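Local structure of transcriptional activator PlcR protein (Bacillus thuringiensis, 3U3W) at residues Q118-A123 with I135-K140; A122-K127 with A162-E167. The protein activates transcription of virulence genes as a quorum-sensing regulator, binding DNA through a helix-turn-helix domain and the signal peptide PapR through tetratricopeptide-type repeats. One frame throughout, in Å; residues are numbered along the deposited sequence.

Interaction 1 of 2, residues Q118-A123 with I135-K140; sequences QYYVAA and ILELKK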
loop_
_atom_site.group_PDB
_atom_site.type_symbol
_atom_site.label_atom_id
_atom_site.label_comp_id
_atom_site.label_asym_id
_atom_site.label_seq_id
_atom_site.Cartn_x
_atom_site.Cartn_y
_atom_site.Cartn_z
ATOM N N GLN A 118 -2.174 7.703 20.044
ATOM C CA GLN A 118 -1.046 8.553 19.668
ATOM C C GLN A 118 -0.666 9.553 20.772
ATOM O O GLN A 118 0.510 9.882 20.955
ATOM C CB GLN A 118 -1.333 9.301 18.357
ATOM C CG GLN A 118 -1.465 8.398 17.151
ATOM C CD GLN A 118 -0.121 7.838 16.674
ATOM O OE1 GLN A 118 0.946 8.384 16.972
ATOM N NE2 GLN A 118 -0.175 6.745 15.925
ATOM N N TYR A 119 -1.670 10.040 21.494
ATOM C CA TYR A 119 -1.447 11.041 22.528
ATOM C C TYR A 119 -0.664 10.459 23.711
ATOM O O TYR A 119 0.301 11.060 24.180
ATOM C CB TYR A 119 -2.788 11.660 22.947
ATOM C CG TYR A 119 -2.851 12.305 24.323
ATOM C CD1 TYR A 119 -2.311 13.565 24.568
ATOM C CD2 TYR A 119 -3.512 11.670 25.359
ATOM C CE1 TYR A 119 -2.397 14.150 25.834
ATOM C CE2 TYR A 119 -3.605 12.236 26.607
ATOM C CZ TYR A 119 -3.046 13.469 26.847
ATOM O OH TYR A 119 -3.165 13.993 28.125
ATOM N N TYR A 120 -1.068 9.272 24.149
ATOM C CA TYR A 120 -0.389 8.558 25.223
ATOM C C TYR A 120 1.048 8.203 24.891
ATOM O O TYR A 120 1.933 8.384 25.727
ATOM C CB TYR A 120 -1.144 7.284 25.569
ATOM C CG TYR A 120 -2.433 7.541 26.292
ATOM C CD1 TYR A 120 -2.498 8.446 27.352
ATOM C CD2 TYR A 120 -3.593 6.883 25.918
ATOM C CE1 TYR A 120 -3.703 8.671 28.028
ATOM C CE2 TYR A 120 -4.796 7.102 26.575
ATOM C CZ TYR A 120 -4.848 7.991 27.629
ATOM O OH TYR A 120 -6.057 8.191 28.261
ATOM N N VAL A 121 1.282 7.687 23.684
ATOM C CA VAL A 121 2.641 7.357 23.262
ATOM C C VAL A 121 3.501 8.613 23.284
ATOM O O VAL A 121 4.643 8.611 23.760
ATOM C CB VAL A 121 2.692 6.738 21.834
ATOM C CG1 VAL A 121 4.121 6.673 21.333
ATOM C CG2 VAL A 121 2.057 5.367 21.815
ATOM N N ALA A 122 2.935 9.686 22.754
ATOM C CA ALA A 122 3.615 10.961 22.716
ATOM C C ALA A 122 3.897 11.427 24.151
ATOM O O ALA A 122 5.010 11.851 24.475
ATOM C CB ALA A 122 2.773 11.973 21.963
ATOM N N ALA A 123 2.891 11.318 25.010
ATOM C CA ALA A 123 3.032 11.717 26.402
ATOM C C ALA A 123 4.169 10.940 27.059
ATOM O O ALA A 123 5.018 11.516 27.737
ATOM C CB ALA A 123 1.730 11.505 27.151
ATOM N N ILE A 135 1.067 2.213 29.663
ATOM C CA ILE A 135 0.643 0.851 29.365
ATOM C C ILE A 135 -0.793 0.575 29.808
ATOM O O ILE A 135 -1.585 -0.020 29.058
ATOM C CB ILE A 135 1.579 -0.184 30.016
ATOM C CG1 ILE A 135 2.909 -0.224 29.266
ATOM C CG2 ILE A 135 0.928 -1.556 30.048
ATOM C CD1 ILE A 135 3.943 -1.077 29.929
ATOM N N LEU A 136 -1.131 1.005 31.022
ATOM C CA LEU A 136 -2.482 0.790 31.537
ATOM C C LEU A 136 -3.543 1.515 30.707
ATOM O O LEU A 136 -4.635 0.996 30.496
ATOM C CB LEU A 136 -2.574 1.207 33.008
ATOM C CG LEU A 136 -1.896 0.256 34.002
ATOM C CD1 LEU A 136 -1.752 0.883 35.396
ATOM C CD2 LEU A 136 -2.633 -1.082 34.075
ATOM N N GLU A 137 -3.226 2.721 30.245
ATOM C CA GLU A 137 -4.153 3.459 29.401
ATOM C C GLU A 137 -4.301 2.773 28.037
ATOM O O GLU A 137 -5.411 2.624 27.513
ATOM C CB GLU A 137 -3.708 4.906 29.241
ATOM C CG GLU A 137 -3.860 5.736 30.508
ATOM C CD GLU A 137 -5.236 5.575 31.156
ATOM O OE1 GLU A 137 -6.263 5.632 30.444
ATOM O OE2 GLU A 137 -5.288 5.380 32.390
ATOM N N LEU A 138 -3.180 2.341 27.475
ATOM C CA LEU A 138 -3.205 1.588 26.226
ATOM C C LEU A 138 -4.031 0.303 26.336
ATOM O O LEU A 138 -4.860 0.024 25.477
ATOM C CB LEU A 138 -1.787 1.288 25.761
ATOM C CG LEU A 138 -1.113 2.555 25.276
ATOM C CD1 LEU A 138 0.303 2.273 24.828
ATOM C CD2 LEU A 138 -1.941 3.125 24.144
ATOM N N LYS A 139 -3.823 -0.461 27.405
ATOM C CA LYS A 139 -4.600 -1.676 27.623
ATOM C C LYS A 139 -6.100 -1.394 27.691
ATOM O O LYS A 139 -6.914 -2.235 27.320
ATOM C CB LYS A 139 -4.117 -2.424 28.877
ATOM C CG LYS A 139 -2.839 -3.220 28.632
ATOM C CD LYS A 139 -2.325 -3.920 29.878
ATOM C CE LYS A 139 -1.332 -5.011 29.480
ATOM N NZ LYS A 139 -0.565 -5.577 30.616
ATOM N N LYS A 140 -6.460 -0.202 28.143
ATOM C CA LYS A 140 -7.863 0.166 28.283
ATOM C C LYS A 140 -8.499 0.428 26.924
ATOM O O LYS A 140 -9.657 0.094 26.704
ATOM C CB LYS A 140 -8.022 1.363 29.233
ATOM C CG LYS A 140 -8.107 0.959 30.715
ATOM C CD LYS A 140 -7.932 2.150 31.677
ATOM C CE LYS A 140 -8.782 3.357 31.271
ATOM N NZ LYS A 140 -8.608 4.514 32.211
#
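Tyr-120 reaches from helix 109-125 toward helix 131-143 and meets Glu-137 along nearly its whole length. Its CB lies 4.5 Å from CD2 of Leu-138, an apolar contact between the root of the tyrosine and a terminal methyl of the leucine, where the two helices approach with the CA atoms of these residues 7.6 Å apart. Beyond CG the ring slips under the glutamate: CB of Glu-137 stands 3.7 Å from the centroid of the Tyr-120 ring and 14° off its normal, a CH-pi contact over the face. The opposite face has CD2 of the preceding Tyr-119 toward its rim. Consecutive packed helices build the tetratricopeptide-type superhelix of the RNPP regulators, and tyrosine suits a partly exposed margin between two of them because its ring offers an apolar face to CB and CG of the glutamate while the OH carries polarity at the outer end. Farther out, CG of Glu-137 lies 3.8 Å from CZ of Tyr-120, while OE1 of Glu-137 is 3.4 Å from the tyrosine OH. A bend at chi2 (-48°) folds the glutamate so that its aliphatic part rests on the ring and its carboxylate turns to Lys-140. NZ of Lys-140 makes a salt bridge of 3.1 Å to the syn lone pair of Glu-137 OE1.

Interaction 2 of 2, residues A122-K127 with A162-E167; sequences AAYVLK and ANIYAE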
loop_
_atom_site.group_PDB
_atom_site.type_symbol
_atom_site.label_atom_id
_atom_site.label_comp_id
_atom_site.label_asym_id
_atom_site.label_seq_id
_atom_site.Cartn_x
_atom_site.Cartn_y
_atom_site.Cartn_z
ATOM N N ALA A 122 2.935 9.686 22.754
ATOM C CA ALA A 122 3.615 10.961 22.716
ATOM C C ALA A 122 3.897 11.427 24.151
ATOM O O ALA A 122 5.010 11.851 24.475
ATOM C CB ALA A 122 2.773 11.973 21.963
ATOM N N ALA A 123 2.891 11.318 25.010
ATOM C CA ALA A 123 3.032 11.717 26.402
ATOM C C ALA A 123 4.169 10.940 27.059
ATOM O O ALA A 123 5.018 11.516 27.737
ATOM C CB ALA A 123 1.730 11.505 27.151
ATOM N N TYR A 124 4.187 9.633 26.828
ATOM C CA TYR A 124 5.210 8.769 27.390
ATOM C C TYR A 124 6.607 9.094 26.861
ATOM O O TYR A 124 7.585 9.118 27.614
ATOM C CB TYR A 124 4.882 7.301 27.145
ATOM C CG TYR A 124 6.104 6.440 27.244
ATOM C CD1 TYR A 124 6.537 5.957 28.478
ATOM C CD2 TYR A 124 6.852 6.130 26.112
ATOM C CE1 TYR A 124 7.685 5.174 28.576
ATOM C CE2 TYR A 124 7.995 5.342 26.199
ATOM C CZ TYR A 124 8.407 4.869 27.440
ATOM O OH TYR A 124 9.546 4.107 27.541
ATOM N N VAL A 125 6.719 9.346 25.566
ATOM C CA VAL A 125 8.040 9.577 25.019
ATOM C C VAL A 125 8.554 10.884 25.575
ATOM O O VAL A 125 9.739 11.038 25.816
ATOM C CB VAL A 125 8.039 9.605 23.473
ATOM C CG1 VAL A 125 9.372 10.137 22.937
ATOM C CG2 VAL A 125 7.757 8.226 22.951
ATOM N N LEU A 126 7.637 11.821 25.789
ATOM C CA LEU A 126 7.991 13.141 26.286
ATOM C C LEU A 126 8.205 13.131 27.804
ATOM O O LEU A 126 8.519 14.154 28.409
ATOM C CB LEU A 126 6.921 14.170 25.880
ATOM C CG LEU A 126 6.793 14.439 24.376
ATOM C CD1 LEU A 126 5.649 15.394 24.084
ATOM C CD2 LEU A 126 8.086 14.970 23.807
ATOM N N LYS A 127 8.027 11.973 28.422
ATOM C CA LYS A 127 8.263 11.845 29.857
ATOM C C LYS A 127 7.280 12.672 30.692
ATOM O O LYS A 127 7.580 13.076 31.808
ATOM C CB LYS A 127 9.717 12.203 30.185
ATOM C CG LYS A 127 10.719 11.274 29.490
ATOM C CD LYS A 127 12.166 11.630 29.803
ATOM C CE LYS A 127 13.144 10.837 28.936
ATOM N NZ LYS A 127 13.121 9.368 29.203
ATOM N N ALA A 162 4.140 -3.391 23.661
ATOM C CA ALA A 162 5.314 -4.268 23.661
ATOM C C ALA A 162 6.648 -3.494 23.654
ATOM O O ALA A 162 7.615 -3.907 24.299
ATOM C CB ALA A 162 5.248 -5.229 22.491
ATOM N N ASN A 163 6.687 -2.378 22.920
ATOM C CA ASN A 163 7.852 -1.497 22.887
ATOM C C ASN A 163 8.172 -0.931 24.259
ATOM O O ASN A 163 9.329 -0.755 24.614
ATOM C CB ASN A 163 7.612 -0.302 21.944
ATOM C CG ASN A 163 7.724 -0.671 20.464
ATOM O OD1 ASN A 163 8.194 -1.746 20.110
ATOM N ND2 ASN A 163 7.300 0.237 19.599
ATOM N N ILE A 164 7.129 -0.606 25.010
ATOM C CA ILE A 164 7.299 0.086 26.275
ATOM C C ILE A 164 7.771 -0.880 27.364
ATOM O O ILE A 164 8.685 -0.549 28.121
ATOM C CB ILE A 164 6.022 0.838 26.685
ATOM C CG1 ILE A 164 5.735 1.943 25.664
ATOM C CG2 ILE A 164 6.170 1.419 28.101
ATOM C CD1 ILE A 164 4.394 2.604 25.841
ATOM N N TYR A 165 7.167 -2.067 27.420
ATOM C CA TYR A 165 7.693 -3.161 28.248
ATOM C C TYR A 165 9.169 -3.360 27.928
ATOM O O TYR A 165 10.015 -3.446 28.826
ATOM C CB TYR A 165 6.956 -4.474 27.968
ATOM C CG TYR A 165 5.649 -4.654 28.708
ATOM C CD1 TYR A 165 5.543 -4.343 30.054
ATOM C CD2 TYR A 165 4.516 -5.150 28.052
ATOM C CE1 TYR A 165 4.341 -4.507 30.739
ATOM C CE2 TYR A 165 3.313 -5.322 28.723
ATOM C CZ TYR A 165 3.233 -4.999 30.073
ATOM O OH TYR A 165 2.050 -5.168 30.765
ATOM N N ALA A 166 9.489 -3.412 26.640
ATOM C CA ALA A 166 10.840 -3.794 26.257
ATOM C C ALA A 166 11.882 -2.751 26.640
ATOM O O ALA A 166 12.987 -3.088 27.048
ATOM C CB ALA A 166 10.922 -4.147 24.766
ATOM N N GLU A 167 11.557 -1.482 26.507
ATOM C CA GLU A 167 12.583 -0.489 26.777
ATOM C C GLU A 167 12.652 -0.087 28.257
ATOM O O GLU A 167 13.495 0.716 28.652
ATOM C CB GLU A 167 12.462 0.705 25.837
ATOM C CG GLU A 167 11.338 1.652 26.093
ATOM C CD GLU A 167 11.447 2.877 25.193
ATOM O OE1 GLU A 167 12.463 2.990 24.465
ATOM O OE2 GLU A 167 10.523 3.714 25.209
#
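Tyr-124 lays one face of its ring against Ile-164, whose two branches share the work: CG2 comes within 4.1 Å of CE1 of Tyr-124, and CG1 lies toward the rim, equally far from CE2 of the tyrosine. A beta-branched side chain suits this place because it presents two carbons to a flat surface at once. With CG opposite the backbone N (chi1 159°), the tyrosine leaves helix 109-125 just before its end, where Lys-127 adopts positive phi in a Schellman motif, and crosses to helix 153-167. Cys-134 of helix 131-143 touches both Tyr-124 and Ile-164, so the pair sits among three helices of the tetratricopeptide-type domain. Aromatic packing from the bound peptide reaches both Ile-164 and Glu-167, which places this contact at the wall of the signal-binding site. At the ring edge the phenol OH donates to OE2 of Glu-167, 2.6 Å away, meeting that oxygen on its anti side and 34° out of the carboxylate plane. Asn-168 ND2 also hydrogen-bonds the Tyr-124 OH, which therefore acts as donor and acceptor together; a short bond to a carboxylate would be expected to favour the ionised form of Glu-167.

In the fold
Both contacts start from helix 109-125 and end on successive helices: interaction 1 joins it to helix 131-143, interaction 2 to helix 153-167. Neither is wholly core or wholly surface, since each sets a partly exposed tyrosine and glutamate beside a buried aliphatic residue. The chemistry differs all the same. In interaction 1 the clear partner of the carboxylate is a lysine of its own helix; in interaction 2 it is the tyrosine of the other helix. The peptide touches more of interaction 2, including Ile-164 and Glu-167 themselves, while in interaction 1 it reaches only Val-121. Helices 131-143 and 153-167 tie the two together: Ile-135 CD1 packs 3.8 Å from Ile-164 CG2, and Lys-139 NZ probably hydrogen-bonds Tyr-165 OH at 2.7 Å.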